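Local coordinates for protein 16 kDa salivary peptide (Culex quinquefasciatus, PDB 7KCG) that is of unknown function but adopts a beta-trefoil fold of the ricin-lectin type and may bind sugars in mosquito saliva, at residues Phe105-Val110 with His114-Gln119. Numbering follows the deposited sequence.
Sequences FHIKNV and HCLFTQ
Lys108 and Cys115 meet at a single antiparallel beta bridge, their CA atoms 4.1 Å apart, and two backbone hydrogen bonds flank that pair. Leu116 N donates to Ile107 O at 2.9 Å with an N-H...O angle of 164°. On the other side, Asn109 N reaches His114 O at 2.7 Å. The same two oxygens also draw CA-H contacts, from Cys115 CA to Ile107 O and from Lys108 CA to His114 O. Beyond this point the strands splay, their short axes running at 114°, and a water takes over: it accepts from Ile107 N and lies 2.9 Å from Leu116 O, to which it can donate.

The Lys108 side chain can be followed outward. CB lies 3.9 Å from Cys115 SG, and CG, placed anti to the backbone N (chi1 -175°), stays beside both that sulfur and His114 O. CD has no close partner on 114-119. CE, after the bend at chi3, again passes SG at 4.1 Å, whereas NZ leads away from 114-119. The methylenes thus run alongside the sulfur, which is disulfide-bonded to Cys131. The His106 ring lies obliquely to the same sulfur, on a different side from Lys108 CB.

Ile107 and Leu116 point together to the other face, side by side, with CD1 of Ile107 meeting CD2 of Leu116 at 4.2 Å; Trp138 borders Ile107 there, and its NE1 hydrogen-bonds to Leu116 O.

This crossing links strand 104-109 of the main trefoil sheet to the small sheet of 115-118 and 125-128. Its chemistry implies a junction held by two backbone hydrogen bonds and a water bridge, with apolar contact on one face and a disulfide sulfur lined by aliphatic carbons on the other.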
loop_
_atom_site.group_PDB
_atom_site.type_symbol
_atom_site.label_atom_id
_atom_site.label_comp_id
_atom_site.label_asym_id
_atom_site.label_seq_id
_atom_site.Cartn_x
_atom_site.Cartn_y
_atom_site.Cartn_z
ATOM N N PHE A 105 -5.568 -3.622 8.723
ATOM C CA PHE A 105 -6.488 -3.238 7.673
ATOM C C PHE A 105 -6.173 -4.009 6.397
ATOM O O PHE A 105 -5.045 -4.438 6.176
ATOM C CB PHE A 105 -6.407 -1.725 7.376
ATOM C CG PHE A 105 -6.744 -0.859 8.558
ATOM C CD1 PHE A 105 -5.794 -0.594 9.540
ATOM C CD2 PHE A 105 -8.007 -0.315 8.685
ATOM C CE1 PHE A 105 -6.116 0.201 10.644
ATOM C CE2 PHE A 105 -8.337 0.490 9.789
ATOM C CZ PHE A 105 -7.390 0.746 10.762
ATOM N N HIS A 106 -7.209 -4.203 5.587
ATOM C CA HIS A 106 -7.083 -4.566 4.189
ATOM C C HIS A 106 -6.987 -3.281 3.372
ATOM O O HIS A 106 -7.702 -2.312 3.637
ATOM C CB HIS A 106 -8.296 -5.398 3.762
ATOM C CG HIS A 106 -8.389 -6.732 4.444
ATOM N ND1 HIS A 106 -9.536 -7.174 5.071
ATOM C CD2 HIS A 106 -7.476 -7.723 4.592
ATOM C CE1 HIS A 106 -9.326 -8.381 5.568
ATOM N NE2 HIS A 106 -8.085 -8.736 5.291
ATOM N N ILE A 107 -6.089 -3.263 2.390
ATOM C CA ILE A 107 -5.903 -2.108 1.509
ATOM C C ILE A 107 -6.262 -2.587 0.110
ATOM O O ILE A 107 -5.507 -3.360 -0.487
ATOM C CB ILE A 107 -4.464 -1.577 1.562
ATOM C CG1 ILE A 107 -4.079 -1.234 2.995
ATOM C CG2 ILE A 107 -4.309 -0.359 0.655
ATOM C CD1 ILE A 107 -2.575 -1.155 3.302
ATOM N N LYS A 108 -7.427 -2.185 -0.392
ATOM C CA LYS A 108 -7.989 -2.758 -1.612
ATOM C C LYS A 108 -8.035 -1.720 -2.728
ATOM O O LYS A 108 -8.598 -0.638 -2.551
ATOM C CB LYS A 108 -9.396 -3.296 -1.357
ATOM C CG LYS A 108 -9.993 -4.004 -2.548
ATOM C CD LYS A 108 -11.460 -4.303 -2.310
ATOM C CE LYS A 108 -11.678 -5.785 -2.119
ATOM N NZ LYS A 108 -12.864 -6.236 -2.898
ATOM N N ASN A 109 -7.484 -2.067 -3.884
ATOM C CA ASN A 109 -7.454 -1.131 -5.002
ATOM C C ASN A 109 -8.847 -0.917 -5.578
ATOM O O ASN A 109 -9.588 -1.877 -5.809
ATOM C CB ASN A 109 -6.514 -1.651 -6.080
ATOM C CG ASN A 109 -6.191 -0.606 -7.101
ATOM O OD1 ASN A 109 -6.720 -0.626 -8.211
ATOM N ND2 ASN A 109 -5.323 0.328 -6.731
ATOM N N VAL A 110 -9.206 0.346 -5.817
ATOM C CA VAL A 110 -10.543 0.661 -6.316
ATOM C C VAL A 110 -10.705 0.157 -7.747
ATOM O O VAL A 110 -11.677 -0.533 -8.077
ATOM C CB VAL A 110 -10.800 2.177 -6.229
ATOM C CG1 VAL A 110 -12.030 2.565 -7.044
ATOM C CG2 VAL A 110 -10.931 2.624 -4.782
ATOM N N HIS A 114 -8.298 -5.436 -5.900
ATOM C CA HIS A 114 -7.253 -6.319 -5.398
ATOM C C HIS A 114 -6.709 -5.779 -4.087
ATOM O O HIS A 114 -6.558 -4.564 -3.918
ATOM C CB HIS A 114 -6.098 -6.449 -6.396
ATOM C CG HIS A 114 -6.463 -7.153 -7.662
ATOM N ND1 HIS A 114 -5.671 -7.110 -8.791
ATOM C CD2 HIS A 114 -7.531 -7.920 -7.980
ATOM C CE1 HIS A 114 -6.238 -7.818 -9.749
ATOM N NE2 HIS A 114 -7.370 -8.319 -9.284
ATOM N N CYS A 115 -6.417 -6.678 -3.151
ATOM C CA CYS A 115 -5.859 -6.275 -1.873
ATOM C C CYS A 115 -4.344 -6.389 -1.926
ATOM O O CYS A 115 -3.804 -7.401 -2.383
ATOM C CB CYS A 115 -6.410 -7.127 -0.727
ATOM S SG CYS A 115 -8.148 -6.836 -0.370
ATOM N N LEU A 116 -3.669 -5.364 -1.417
ATOM C CA LEU A 116 -2.221 -5.393 -1.291
ATOM C C LEU A 116 -1.796 -6.628 -0.501
ATOM O O LEU A 116 -2.424 -6.995 0.501
ATOM C CB LEU A 116 -1.757 -4.120 -0.587
ATOM C CG LEU A 116 -0.399 -3.502 -0.877
ATOM C CD1 LEU A 116 -0.385 -2.914 -2.298
ATOM C CD2 LEU A 116 -0.137 -2.414 0.156
ATOM N N PHE A 117 -0.730 -7.272 -0.963
ATOM C CA PHE A 117 -0.395 -8.610 -0.497
ATOM C C PHE A 117 1.109 -8.799 -0.613
ATOM O O PHE A 117 1.756 -8.202 -1.476
ATOM C CB PHE A 117 -1.187 -9.646 -1.323
ATOM C CG PHE A 117 -0.619 -11.047 -1.303
ATOM C CD1 PHE A 117 0.389 -11.422 -2.189
ATOM C CD2 PHE A 117 -1.144 -12.005 -0.451
ATOM C CE1 PHE A 117 0.898 -12.714 -2.182
ATOM C CE2 PHE A 117 -0.645 -13.306 -0.447
ATOM C CZ PHE A 117 0.379 -13.655 -1.314
ATOM N N THR A 118 1.671 -9.615 0.277
ATOM C CA THR A 118 3.044 -10.062 0.088
ATOM C C THR A 118 3.135 -11.548 0.372
ATOM O O THR A 118 2.429 -12.077 1.237
ATOM C CB THR A 118 4.049 -9.304 0.968
ATOM O OG1 THR A 118 5.384 -9.679 0.590
ATOM C CG2 THR A 118 3.841 -9.616 2.441
ATOM N N GLN A 119 4.085 -12.187 -0.304
ATOM C CA GLN A 119 4.209 -13.652 -0.181
ATOM C C GLN A 119 4.738 -14.049 1.186
ATOM O O GLN A 119 4.074 -14.834 1.874
ATOM C CB GLN A 119 5.149 -14.179 -1.258
ATOM C CG GLN A 119 4.833 -15.607 -1.672
ATOM C CD GLN A 119 3.457 -15.739 -2.274
ATOM O OE1 GLN A 119 3.164 -15.177 -3.325
ATOM N NE2 GLN A 119 2.600 -16.500 -1.614
HETATM O O HOH W 1 -4.662 -5.712 1.728
#